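Side-chain contacts in putative gdp-fucose protein o-fucosyltransferase 1 (Caenorhabditis elegans, PDB 3ZY2), which adopts the two-domain GT-B architecture of a glycosyltransferase family and holds guanosine-5'-diphosphate in the pocket between its domains: residues Y10-P15 and T87-E92; M17-N22 and I47-P52; E199-F204 and M315-A320; V272-S277 and A325-G330. All coordinates share one frame; numbering follows the deposited sequence.

Contact 1 (Y10-P15 and T87-E92); sequences YIVFCP and TVWPPE
The hydroxyl of Tyr10 receives a hydrogen bond from the backbone N of Asp6, which occupies the polar end of a ring whose carbons lie against Val88. At the other end of the same residue, the carbonyl oxygen takes a hydrogen bond from NH1 of Arg39, and the backbone pairs with strand 168-171. Between these polar ends the contact is hydrocarbon: Tyr10 CE1 comes within 4.4 Å of Val88 CG1, the methyl approaching the ring obliquely. Val88 is the last residue of helix 77-88, and its compact branched side chain also touches Pro167. Two residues further along the strand, Val12 extends from the same side of the sheet toward Trp89. Its CG1 methyl meets the indole at the six-membered end, 4.3 Å from Trp89 CH2, again at a slant. Trp89 is the first residue past the helix. Its chi1 of -167° swings the indole away from the backbone N and back to the sheet, where it also rests on Val168, while NE1 makes a weak hydrogen bond to the carbonyl of Lys93. Ile11 and Phe13, on the strand's other side, face helix 20-37. No hydrogen bond joins the two segments, and both approaches are loose for van der Waals contacts. The cohesion is therefore hydrophobic and not strongly directional, while the Tyr10 hydroxyl and, more weakly, the indole NE1 find partners outside the two segments.

Contact 2 (M17-N22 and I47-P52); sequences MGRFGN and IEFKHP. With GDP (guanosine-5'-diphosphate), chain C.
Gly18 meets Phe49 through its carbonyl: Gly18 O lies in the plane of the phenyl ring, at its edge, 3.5 Å from Phe49 CE2. The same oxygen is hydrogen-bonded to Gln23 NE2, while Gly18 N bonds to Gln103 OE1 of the second subunit. The positive phi of 71° is one that glycine adopts without strain. Arg19, at the N-cap position of helix 20-37, packs its CG against the same ring edge, 3.9 Å from Phe49 CD2. The bends at chi2 and chi3 then carry its guanidinium over the ribose, with GDP O4' 3.1 Å above one face of the group. That plane is inclined 57° to the phenyl ring, so the two do not stack. Phe20 sends its ring away from the nucleotide, edge-to-face with Tyr316 and Phe46, and its backbone N makes a weak bond to GDP O3'. Gly21 N grips GDP O1A at 2.7 Å, and having no side chain it lets the phosphate come close. Asn22 N follows with a fairly straight bond to GDP O2A (3.2 Å, 153°). On the second segment Glu48 takes His51 NE2 on the anti side of OE1, 2.7 Å away, and uses OE2 for Tyr316. The amides of Gly21 and Asn22, in the first turn of helix 20-37, both point to the alpha phosphate, where the helix dipole probably adds to the attraction. A loop glycine ahead of the helix and a second glycine in its first turn thus line one wall of the nucleotide pocket, consistent with the cleft of a GT-B fold.

Contact 3 (E199-F204 and M315-A320); sequences EQAKKF and MYTSLA. With GDP (guanosine-5'-diphosphate), chain C.
Gln200 and Thr317 meet through their polar ends, the side chains crossing at about a right angle. Gln200 OE1 lies 2.9 Å from Thr317 OG1, at most a weak hydrogen bond, as the hydroxyl has another acceptor within reach. Gln200, extended beyond CG, is long enough to span the gap. The methyl branch of Thr317 serves a different purpose: CG2 packs 3.8 Å from Ala201 N, against the helix backbone. One turn further on, Ala201 CB touches Ala320 CB at 3.9 Å. Such small side chains suit the place, because the axes of the two short helical segments approach to 8.8 Å, crossing at -65°. Behind this first shell, Asp314 OD2 accepts a hydrogen bond from Thr317 N and so fixes the start of helix 315-324. Away from the interface, Met315 CG, set between the backbone N and the carbonyl carbon (chi1 83°), lies over the centre of the Tyr316 ring, and Met315 SD is 3.6 Å from GDP O3'. Helix 315-324 leads from strand 307-308 to strand 327-330 of a parallel sheet, across strands 213-218 and 282-287. This long crossover, its N-terminal end at the nucleotide, belongs to the Rossmann-like C-terminal domain of a GT-B protein.

Contact 4 (V272-S277 and A325-G330); sequences VEKVGS and ADLFVG
Lys274 lies across Leu327 and Val329, neither of them flat; the one ring of the two segments, Phe328, extends from the other side of the strand, with the backbone N of Gly330 3.7 Å above the centre of one face. Further out, that ring touches Ser337, Val340 and Arg344 of helix 335-346. The interface itself is made by the aliphatic part of a lysine. Lys274 CB lies 3.9 Å from Leu327 CD2, and Lys274 CD is at the same distance from that methyl, which fits against the bend of the chain. The bend arises at chi2 (-64°), which turns the chain back beside Leu327. Lys274 CG meets the other partner, 3.9 Å from Val329 CG2. Leucine and valine, two residues apart, suit a strand face that packs on a helix, while lysine suits the helix margin: its methylenes are covered, and its amino group reaches a long salt bridge with the carboxylate of Glu273, NZ to OE1 3.8 Å. Near the helix end, Ser277 OG donates to Lys274 O at 2.8 Å, three residues back, tilted 20° from the carbonyl plane, so the hydroxyl is spent within its own helix. Asp326, just ahead of the strand, pairs with Lys211 and Phe213 N. Strand 327-330 lies between strands 213-218 and 354-356 of the parallel sheet. Helix 264-278 covers the Leu327 and Val329 side and turns Val272 and Val275 toward helix 293-300, while helix 335-346 packs on the Phe328 side.

In the fold
The contacts run across both halves of the protein. Contact 1 belongs to the six-stranded parallel sheet and contact 4 to the five-stranded one, their centres about 45 Å apart on opposite sides of the chain's centre. Contact 2 is nested in the loop closed by contact 1 and packs on it, Pro15 O 3.5 Å from Ile47 CD1. Contacts 2 and 3, with centres about 19 Å apart, both touch GDP and meet through Glu48 OE2 and Tyr316 OH, 2.7 Å apart in a probable hydrogen bond, which links the two halves beside the nucleotide. Contacts 3 and 4 alternate along the chain, and helix 315-324 leads into strand 327-330; the side chain of Val329 is about 13 Å from GDP.

Contact 1 (Y10-P15 and T87-E92)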
# COMPACT_ATOMS: atom_id res chain seq x y z
N TYR A 10 20.49 2.67 10.32
CA TYR A 10 20.49 2.60 8.85
C TYR A 10 19.09 2.49 8.26
O TYR A 10 18.14 2.06 8.92
CB TYR A 10 21.31 1.39 8.37
CG TYR A 10 22.75 1.51 8.78
CD1 TYR A 10 23.16 1.12 10.07
CD2 TYR A 10 23.70 2.06 7.91
CE1 TYR A 10 24.48 1.26 10.46
CE2 TYR A 10 25.01 2.20 8.31
CZ TYR A 10 25.39 1.80 9.58
OH TYR A 10 26.71 1.96 9.92
N ILE A 11 18.99 2.87 6.99
CA ILE A 11 17.82 2.59 6.17
C ILE A 11 18.29 1.81 4.96
O ILE A 11 19.27 2.20 4.33
CB ILE A 11 17.13 3.90 5.70
CG1 ILE A 11 16.48 4.62 6.86
CG2 ILE A 11 16.09 3.63 4.60
CD1 ILE A 11 16.28 6.11 6.58
N VAL A 12 17.57 0.74 4.63
CA VAL A 12 17.84 -0.04 3.40
C VAL A 12 16.50 -0.27 2.72
O VAL A 12 15.47 -0.44 3.40
CB VAL A 12 18.61 -1.37 3.69
CG1 VAL A 12 17.82 -2.32 4.61
CG2 VAL A 12 19.00 -2.06 2.37
N PHE A 13 16.49 -0.24 1.39
CA PHE A 13 15.23 -0.37 0.66
C PHE A 13 15.44 -0.96 -0.71
O PHE A 13 16.57 -0.92 -1.25
CB PHE A 13 14.49 0.99 0.55
CG PHE A 13 15.03 1.88 -0.54
CD1 PHE A 13 16.24 2.54 -0.38
CD2 PHE A 13 14.32 2.02 -1.75
CE1 PHE A 13 16.76 3.35 -1.41
CE2 PHE A 13 14.84 2.82 -2.80
CZ PHE A 13 16.05 3.48 -2.61
N CYS A 14 14.35 -1.50 -1.25
CA CYS A 14 14.28 -1.93 -2.64
C CYS A 14 13.61 -0.86 -3.49
O CYS A 14 12.48 -0.46 -3.16
CB CYS A 14 13.48 -3.22 -2.78
SG CYS A 14 13.45 -3.76 -4.51
N PRO A 15 14.27 -0.43 -4.60
CA PRO A 15 13.57 0.41 -5.56
C PRO A 15 12.75 -0.53 -6.43
O PRO A 15 13.09 -0.82 -7.58
CB PRO A 15 14.71 1.06 -6.37
CG PRO A 15 15.87 0.15 -6.23
CD PRO A 15 15.63 -0.79 -5.05
N THR A 87 26.95 -7.92 12.36
CA THR A 87 26.85 -7.56 13.79
C THR A 87 25.75 -6.56 14.14
O THR A 87 25.18 -6.61 15.23
CB THR A 87 28.19 -6.99 14.36
OG1 THR A 87 28.56 -5.83 13.61
CG2 THR A 87 29.32 -8.02 14.31
N VAL A 88 25.47 -5.63 13.23
CA VAL A 88 24.45 -4.61 13.49
C VAL A 88 23.02 -5.12 13.26
O VAL A 88 22.09 -4.66 13.89
CB VAL A 88 24.72 -3.32 12.65
CG1 VAL A 88 23.55 -2.32 12.75
CG2 VAL A 88 26.02 -2.67 13.09
N TRP A 89 22.85 -6.08 12.35
CA TRP A 89 21.52 -6.48 11.91
C TRP A 89 21.42 -7.96 11.53
O TRP A 89 21.19 -8.32 10.37
CB TRP A 89 21.13 -5.60 10.73
CG TRP A 89 19.69 -5.63 10.32
CD1 TRP A 89 18.60 -5.44 11.11
CD2 TRP A 89 19.20 -5.78 8.97
NE1 TRP A 89 17.45 -5.49 10.34
CE2 TRP A 89 17.80 -5.70 9.03
CE3 TRP A 89 19.82 -6.00 7.73
CZ2 TRP A 89 16.99 -5.83 7.89
CZ3 TRP A 89 19.01 -6.13 6.58
CH2 TRP A 89 17.61 -6.05 6.68
N PRO A 90 21.63 -8.84 12.51
CA PRO A 90 21.67 -10.28 12.24
C PRO A 90 20.29 -10.82 11.86
O PRO A 90 19.28 -10.14 12.12
CB PRO A 90 22.14 -10.86 13.58
CG PRO A 90 21.72 -9.85 14.60
CD PRO A 90 21.86 -8.52 13.94
N PRO A 91 20.23 -12.01 11.22
CA PRO A 91 18.93 -12.53 10.76
C PRO A 91 17.75 -12.35 11.72
O PRO A 91 16.66 -11.98 11.28
CB PRO A 91 19.24 -14.00 10.50
CG PRO A 91 20.69 -14.00 10.05
CD PRO A 91 21.35 -12.76 10.63
N GLU A 92 17.98 -12.59 13.02
CA GLU A 92 16.89 -12.52 14.02
C GLU A 92 16.19 -11.16 14.16
O GLU A 92 15.05 -11.10 14.59
CB GLU A 92 17.37 -13.05 15.39
CG GLU A 92 16.54 -12.65 16.63
CD GLU A 92 16.97 -11.32 17.27
OE1 GLU A 92 18.18 -11.01 17.27
OE2 GLU A 92 16.08 -10.60 17.78

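Contact 2 (M17-N22 and I47-P52)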
# COMPACT_ATOMS: atom_id res chain seq x y z
N MET A 17 9.72 -0.65 -7.67
CA MET A 17 8.68 -0.24 -8.59
C MET A 17 9.21 0.35 -9.88
O MET A 17 9.96 1.33 -9.89
CB MET A 17 7.72 0.74 -7.94
CG MET A 17 6.61 1.09 -8.87
SD MET A 17 5.27 1.94 -8.08
CE MET A 17 6.04 3.51 -7.74
N GLY A 18 8.82 -0.28 -10.98
CA GLY A 18 9.14 0.21 -12.30
C GLY A 18 10.59 0.09 -12.73
O GLY A 18 11.43 -0.50 -12.04
N ARG A 19 10.88 0.64 -13.90
CA ARG A 19 12.21 0.60 -14.48
C ARG A 19 13.04 1.80 -14.02
O ARG A 19 12.68 2.46 -13.04
CB ARG A 19 12.09 0.49 -15.98
CG ARG A 19 11.45 -0.88 -16.33
CD ARG A 19 10.45 -0.68 -17.43
NE ARG A 19 11.11 -1.03 -18.66
CZ ARG A 19 10.71 -0.74 -19.89
NH1 ARG A 19 9.60 -0.02 -20.12
NH2 ARG A 19 11.45 -1.17 -20.90
N PHE A 20 14.19 2.03 -14.65
CA PHE A 20 15.20 2.94 -14.07
C PHE A 20 14.70 4.34 -13.75
O PHE A 20 15.02 4.88 -12.67
CB PHE A 20 16.43 3.02 -14.97
CG PHE A 20 17.60 3.71 -14.35
CD1 PHE A 20 18.20 3.20 -13.20
CD2 PHE A 20 18.16 4.84 -14.95
CE1 PHE A 20 19.31 3.82 -12.63
CE2 PHE A 20 19.26 5.47 -14.42
CZ PHE A 20 19.85 4.98 -13.26
N GLY A 21 13.90 4.91 -14.64
CA GLY A 21 13.39 6.25 -14.36
C GLY A 21 12.52 6.28 -13.12
O GLY A 21 12.61 7.21 -12.32
N ASN A 22 11.68 5.27 -12.93
CA ASN A 22 10.87 5.19 -11.70
C ASN A 22 11.72 4.99 -10.45
O ASN A 22 11.45 5.59 -9.39
CB ASN A 22 9.84 4.03 -11.77
CG ASN A 22 8.73 4.21 -12.82
OD1 ASN A 22 7.83 3.36 -12.89
ND2 ASN A 22 8.77 5.26 -13.62
N ILE A 47 17.70 -1.92 -10.63
CA ILE A 47 17.14 -3.15 -11.14
C ILE A 47 16.92 -3.04 -12.64
O ILE A 47 16.34 -2.07 -13.12
CB ILE A 47 15.81 -3.47 -10.42
CG1 ILE A 47 16.04 -3.60 -8.90
CG2 ILE A 47 15.23 -4.78 -10.95
CD1 ILE A 47 14.78 -3.84 -8.08
N GLU A 48 17.39 -4.06 -13.37
CA GLU A 48 17.19 -4.18 -14.82
C GLU A 48 16.32 -5.38 -15.11
O GLU A 48 16.53 -6.44 -14.53
CB GLU A 48 18.54 -4.35 -15.52
CG GLU A 48 19.33 -3.06 -15.62
CD GLU A 48 20.65 -3.24 -16.33
OE1 GLU A 48 20.96 -4.35 -16.83
OE2 GLU A 48 21.41 -2.28 -16.40
N PHE A 49 15.38 -5.22 -16.03
CA PHE A 49 14.48 -6.30 -16.38
C PHE A 49 14.67 -6.88 -17.77
O PHE A 49 14.07 -7.92 -18.08
CB PHE A 49 13.03 -5.85 -16.23
CG PHE A 49 12.64 -5.49 -14.84
CD1 PHE A 49 12.40 -6.46 -13.88
CD2 PHE A 49 12.49 -4.15 -14.48
CE1 PHE A 49 12.03 -6.10 -12.58
CE2 PHE A 49 12.12 -3.78 -13.19
CZ PHE A 49 11.88 -4.75 -12.24
N LYS A 50 15.50 -6.25 -18.60
CA LYS A 50 15.64 -6.68 -20.00
C LYS A 50 16.67 -7.81 -20.15
O LYS A 50 17.64 -7.73 -20.91
CB LYS A 50 15.85 -5.45 -20.93
CG LYS A 50 17.29 -5.08 -21.41
CD LYS A 50 18.35 -4.96 -20.31
CE LYS A 50 18.28 -3.65 -19.56
NZ LYS A 50 17.15 -3.66 -18.61
N HIS A 51 16.44 -8.87 -19.39
CA HIS A 51 17.30 -10.04 -19.35
C HIS A 51 16.43 -11.25 -19.07
O HIS A 51 15.25 -11.10 -18.74
CB HIS A 51 18.33 -9.92 -18.22
CG HIS A 51 19.12 -8.65 -18.25
ND1 HIS A 51 20.19 -8.46 -19.11
CD2 HIS A 51 19.01 -7.52 -17.51
CE1 HIS A 51 20.69 -7.25 -18.90
NE2 HIS A 51 20.00 -6.66 -17.94
N PRO A 52 16.99 -12.47 -19.20
CA PRO A 52 16.21 -13.65 -18.89
C PRO A 52 15.78 -13.68 -17.42
O PRO A 52 14.79 -14.34 -17.08
CB PRO A 52 17.18 -14.80 -19.18
CG PRO A 52 18.18 -14.23 -20.09
CD PRO A 52 18.33 -12.80 -19.71
PB GDP C . 9.36 5.70 -18.29
O1B GDP C . 9.99 6.21 -19.53
O2B GDP C . 8.91 6.49 -17.02
O3B GDP C . 8.94 4.11 -18.33
O3A GDP C . 10.98 5.34 -17.86
PA GDP C . 11.50 4.03 -16.87
O1A GDP C . 13.13 4.56 -17.19
O2A GDP C . 11.02 3.82 -15.65
O5' GDP C . 10.85 2.90 -18.09
C5' GDP C . 11.73 3.21 -18.99
C4' GDP C . 12.47 2.36 -19.71
O4' GDP C . 12.48 1.82 -20.97
C3' GDP C . 13.75 2.78 -19.40
O3' GDP C . 14.76 2.31 -18.06
C2' GDP C . 15.21 1.67 -20.61
O2' GDP C . 15.24 0.48 -19.96
C1' GDP C . 14.12 1.80 -21.65
N9 GDP C . 14.30 2.94 -22.22
C8 GDP C . 13.17 4.37 -22.21
N7 GDP C . 14.07 4.97 -22.92
C5 GDP C . 15.21 4.60 -23.37
C6 GDP C . 16.64 4.98 -24.28
O6 GDP C . 16.52 6.05 -24.65
N1 GDP C . 17.25 4.09 -24.23
C2 GDP C . 17.39 2.92 -23.83
N2 GDP C . 18.09 2.22 -23.91
N3 GDP C . 16.33 2.14 -22.96
C4 GDP C . 15.28 3.11 -22.80

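Contact 3 (E199-F204 and M315-A320)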
# COMPACT_ATOMS: atom_id res chain seq x y z
N GLU A 199 33.11 8.99 -19.10
CA GLU A 199 34.11 8.87 -20.14
C GLU A 199 33.53 8.28 -21.41
O GLU A 199 33.88 8.69 -22.52
CB GLU A 199 35.30 8.05 -19.61
CG GLU A 199 36.18 8.82 -18.61
CD GLU A 199 36.49 10.25 -19.06
OE1 GLU A 199 37.06 10.43 -20.16
OE2 GLU A 199 36.15 11.21 -18.32
N GLN A 200 32.64 7.30 -21.27
CA GLN A 200 32.00 6.71 -22.45
C GLN A 200 31.19 7.78 -23.19
O GLN A 200 31.20 7.85 -24.43
CB GLN A 200 31.08 5.55 -22.06
CG GLN A 200 31.83 4.24 -21.78
CD GLN A 200 30.99 3.18 -21.11
OE1 GLN A 200 29.78 3.35 -20.90
NE2 GLN A 200 31.64 2.08 -20.74
N ALA A 201 30.51 8.63 -22.43
CA ALA A 201 29.71 9.72 -23.02
C ALA A 201 30.59 10.74 -23.72
O ALA A 201 30.30 11.13 -24.86
CB ALA A 201 28.87 10.41 -21.94
N LYS A 202 31.68 11.15 -23.06
CA LYS A 202 32.61 12.11 -23.63
C LYS A 202 33.19 11.56 -24.93
O LYS A 202 33.29 12.29 -25.93
CB LYS A 202 33.72 12.44 -22.64
CG LYS A 202 33.26 13.27 -21.47
CD LYS A 202 34.37 13.43 -20.44
CE LYS A 202 33.97 14.43 -19.34
NZ LYS A 202 35.05 14.70 -18.34
N LYS A 203 33.56 10.28 -24.94
CA LYS A 203 34.15 9.69 -26.14
C LYS A 203 33.17 9.64 -27.29
O LYS A 203 33.53 9.93 -28.43
CB LYS A 203 34.70 8.29 -25.88
CG LYS A 203 36.05 8.28 -25.20
CD LYS A 203 36.61 6.85 -25.25
CE LYS A 203 37.91 6.71 -24.46
NZ LYS A 203 37.70 6.95 -23.01
N PHE A 204 31.91 9.28 -27.01
CA PHE A 204 30.92 9.20 -28.08
C PHE A 204 30.68 10.59 -28.67
O PHE A 204 30.57 10.74 -29.88
CB PHE A 204 29.60 8.61 -27.57
CG PHE A 204 28.59 8.40 -28.67
CD1 PHE A 204 27.69 9.43 -29.03
CD2 PHE A 204 28.53 7.20 -29.38
CE1 PHE A 204 26.78 9.24 -30.07
CE2 PHE A 204 27.61 7.01 -30.39
CZ PHE A 204 26.73 8.03 -30.74
N MET A 315 21.47 2.41 -21.90
CA MET A 315 20.59 3.43 -21.35
C MET A 315 21.32 4.48 -20.51
O MET A 315 20.92 5.65 -20.52
CB MET A 315 19.40 2.83 -20.59
CG MET A 315 19.69 2.43 -19.14
SD MET A 315 18.25 1.67 -18.32
CE MET A 315 18.60 0.02 -18.78
N TYR A 316 22.35 4.07 -19.76
CA TYR A 316 22.96 5.01 -18.81
C TYR A 316 23.86 5.99 -19.54
O TYR A 316 23.83 7.20 -19.25
CB TYR A 316 23.71 4.26 -17.70
CG TYR A 316 22.89 3.15 -17.11
CD1 TYR A 316 21.79 3.43 -16.27
CD2 TYR A 316 23.17 1.81 -17.41
CE1 TYR A 316 20.99 2.40 -15.74
CE2 TYR A 316 22.38 0.77 -16.87
CZ TYR A 316 21.29 1.08 -16.04
OH TYR A 316 20.47 0.10 -15.47
N THR A 317 24.61 5.48 -20.49
CA THR A 317 25.48 6.33 -21.30
C THR A 317 24.59 7.26 -22.14
O THR A 317 24.93 8.44 -22.28
CB THR A 317 26.46 5.54 -22.17
OG1 THR A 317 27.26 4.71 -21.31
CG2 THR A 317 27.37 6.47 -22.95
N SER A 318 23.43 6.78 -22.59
CA SER A 318 22.49 7.68 -23.29
C SER A 318 22.04 8.82 -22.39
O SER A 318 22.00 9.96 -22.82
CB SER A 318 21.27 6.94 -23.86
OG SER A 318 21.65 6.16 -24.98
N LEU A 319 21.65 8.50 -21.16
CA LEU A 319 21.27 9.57 -20.22
C LEU A 319 22.40 10.59 -20.04
O LEU A 319 22.18 11.82 -20.00
CB LEU A 319 20.89 8.96 -18.85
CG LEU A 319 19.54 8.21 -18.85
CD1 LEU A 319 19.46 7.38 -17.60
CD2 LEU A 319 18.36 9.18 -18.91
N ALA A 320 23.63 10.08 -19.87
CA ALA A 320 24.78 10.94 -19.66
C ALA A 320 25.01 11.85 -20.86
O ALA A 320 25.26 13.05 -20.70
CB ALA A 320 26.01 10.09 -19.35
PB GDP C . 9.36 5.70 -18.29
O1B GDP C . 9.99 6.21 -19.53
O2B GDP C . 8.91 6.49 -17.02
O3B GDP C . 8.94 4.11 -18.33
O3A GDP C . 10.98 5.34 -17.86
PA GDP C . 11.50 4.03 -16.87
O1A GDP C . 13.13 4.56 -17.19
O2A GDP C . 11.02 3.82 -15.65
O5' GDP C . 10.85 2.90 -18.09
C5' GDP C . 11.73 3.21 -18.99
C4' GDP C . 12.47 2.36 -19.71
O4' GDP C . 12.48 1.82 -20.97
C3' GDP C . 13.75 2.78 -19.40
O3' GDP C . 14.76 2.31 -18.06
C2' GDP C . 15.21 1.67 -20.61
O2' GDP C . 15.24 0.48 -19.96
C1' GDP C . 14.12 1.80 -21.65
N9 GDP C . 14.30 2.94 -22.22
C8 GDP C . 13.17 4.37 -22.21
N7 GDP C . 14.07 4.97 -22.92
C5 GDP C . 15.21 4.60 -23.37
C6 GDP C . 16.64 4.98 -24.28
O6 GDP C . 16.52 6.05 -24.65
N1 GDP C . 17.25 4.09 -24.23
C2 GDP C . 17.39 2.92 -23.83
N2 GDP C . 18.09 2.22 -23.91
N3 GDP C . 16.33 2.14 -22.96
C4 GDP C . 15.28 3.11 -22.80

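Contact 4 (V272-S277 and A325-G330)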
# COMPACT_ATOMS: atom_id res chain seq x y z
N VAL A 272 13.86 19.40 -36.60
CA VAL A 272 14.36 20.33 -37.59
C VAL A 272 14.29 21.77 -37.07
O VAL A 272 15.23 22.54 -37.25
CB VAL A 272 13.57 20.21 -38.91
CG1 VAL A 272 13.86 21.38 -39.84
CG2 VAL A 272 13.89 18.89 -39.59
N GLU A 273 13.19 22.12 -36.40
CA GLU A 273 13.03 23.44 -35.81
C GLU A 273 14.14 23.72 -34.79
O GLU A 273 14.77 24.78 -34.81
CB GLU A 273 11.64 23.55 -35.16
CG GLU A 273 11.21 24.97 -34.90
CD GLU A 273 11.80 25.55 -33.64
OE1 GLU A 273 11.86 24.83 -32.61
OE2 GLU A 273 12.19 26.74 -33.67
N LYS A 274 14.40 22.76 -33.92
CA LYS A 274 15.40 22.95 -32.88
C LYS A 274 16.81 22.97 -33.46
O LYS A 274 17.65 23.72 -32.99
CB LYS A 274 15.28 21.88 -31.79
CG LYS A 274 13.93 21.89 -31.05
CD LYS A 274 13.73 23.17 -30.28
CE LYS A 274 12.38 23.18 -29.55
NZ LYS A 274 12.17 24.49 -28.87
N VAL A 275 17.07 22.15 -34.48
CA VAL A 275 18.36 22.22 -35.19
C VAL A 275 18.61 23.64 -35.73
O VAL A 275 19.68 24.22 -35.56
CB VAL A 275 18.43 21.17 -36.31
CG1 VAL A 275 19.51 21.50 -37.34
CG2 VAL A 275 18.71 19.81 -35.71
N GLY A 276 17.58 24.18 -36.39
CA GLY A 276 17.62 25.55 -36.89
C GLY A 276 17.84 26.57 -35.77
O GLY A 276 18.65 27.48 -35.92
N SER A 277 17.13 26.39 -34.66
CA SER A 277 17.14 27.35 -33.54
C SER A 277 18.54 27.55 -32.95
O SER A 277 18.89 28.67 -32.55
CB SER A 277 16.14 26.96 -32.44
OG SER A 277 16.61 25.88 -31.64
N ALA A 325 24.33 17.53 -23.63
CA ALA A 325 23.93 18.12 -24.91
C ALA A 325 23.84 19.64 -24.84
O ALA A 325 23.60 20.19 -23.78
CB ALA A 325 22.59 17.55 -25.37
N ASP A 326 24.00 20.30 -25.98
CA ASP A 326 23.77 21.74 -26.02
C ASP A 326 22.30 22.05 -25.83
O ASP A 326 21.97 23.04 -25.18
CB ASP A 326 24.35 22.32 -27.30
CG ASP A 326 25.85 22.09 -27.39
OD1 ASP A 326 26.28 20.98 -27.81
OD2 ASP A 326 26.63 23.02 -27.01
N LEU A 327 21.42 21.22 -26.37
CA LEU A 327 19.97 21.32 -26.16
C LEU A 327 19.41 19.90 -26.07
O LEU A 327 19.78 19.05 -26.87
CB LEU A 327 19.28 22.06 -27.31
CG LEU A 327 17.74 22.13 -27.20
CD1 LEU A 327 17.33 23.00 -26.00
CD2 LEU A 327 17.11 22.65 -28.48
N PHE A 328 18.55 19.66 -25.09
CA PHE A 328 17.85 18.39 -24.91
C PHE A 328 16.38 18.60 -25.23
O PHE A 328 15.79 19.56 -24.75
CB PHE A 328 17.97 17.93 -23.46
CG PHE A 328 17.05 16.78 -23.08
CD1 PHE A 328 17.08 15.57 -23.78
CD2 PHE A 328 16.18 16.91 -22.01
CE1 PHE A 328 16.24 14.53 -23.39
CE2 PHE A 328 15.34 15.85 -21.64
CZ PHE A 328 15.38 14.66 -22.32
N VAL A 329 15.83 17.73 -26.09
CA VAL A 329 14.36 17.68 -26.30
C VAL A 329 13.88 16.33 -25.80
O VAL A 329 14.25 15.28 -26.35
CB VAL A 329 13.94 17.88 -27.78
CG1 VAL A 329 12.40 18.07 -27.87
CG2 VAL A 329 14.63 19.09 -28.39
N GLY A 330 13.08 16.35 -24.74
CA GLY A 330 12.61 15.10 -24.14
C GLY A 330 11.14 14.82 -24.32
O GLY A 330 10.44 15.57 -25.01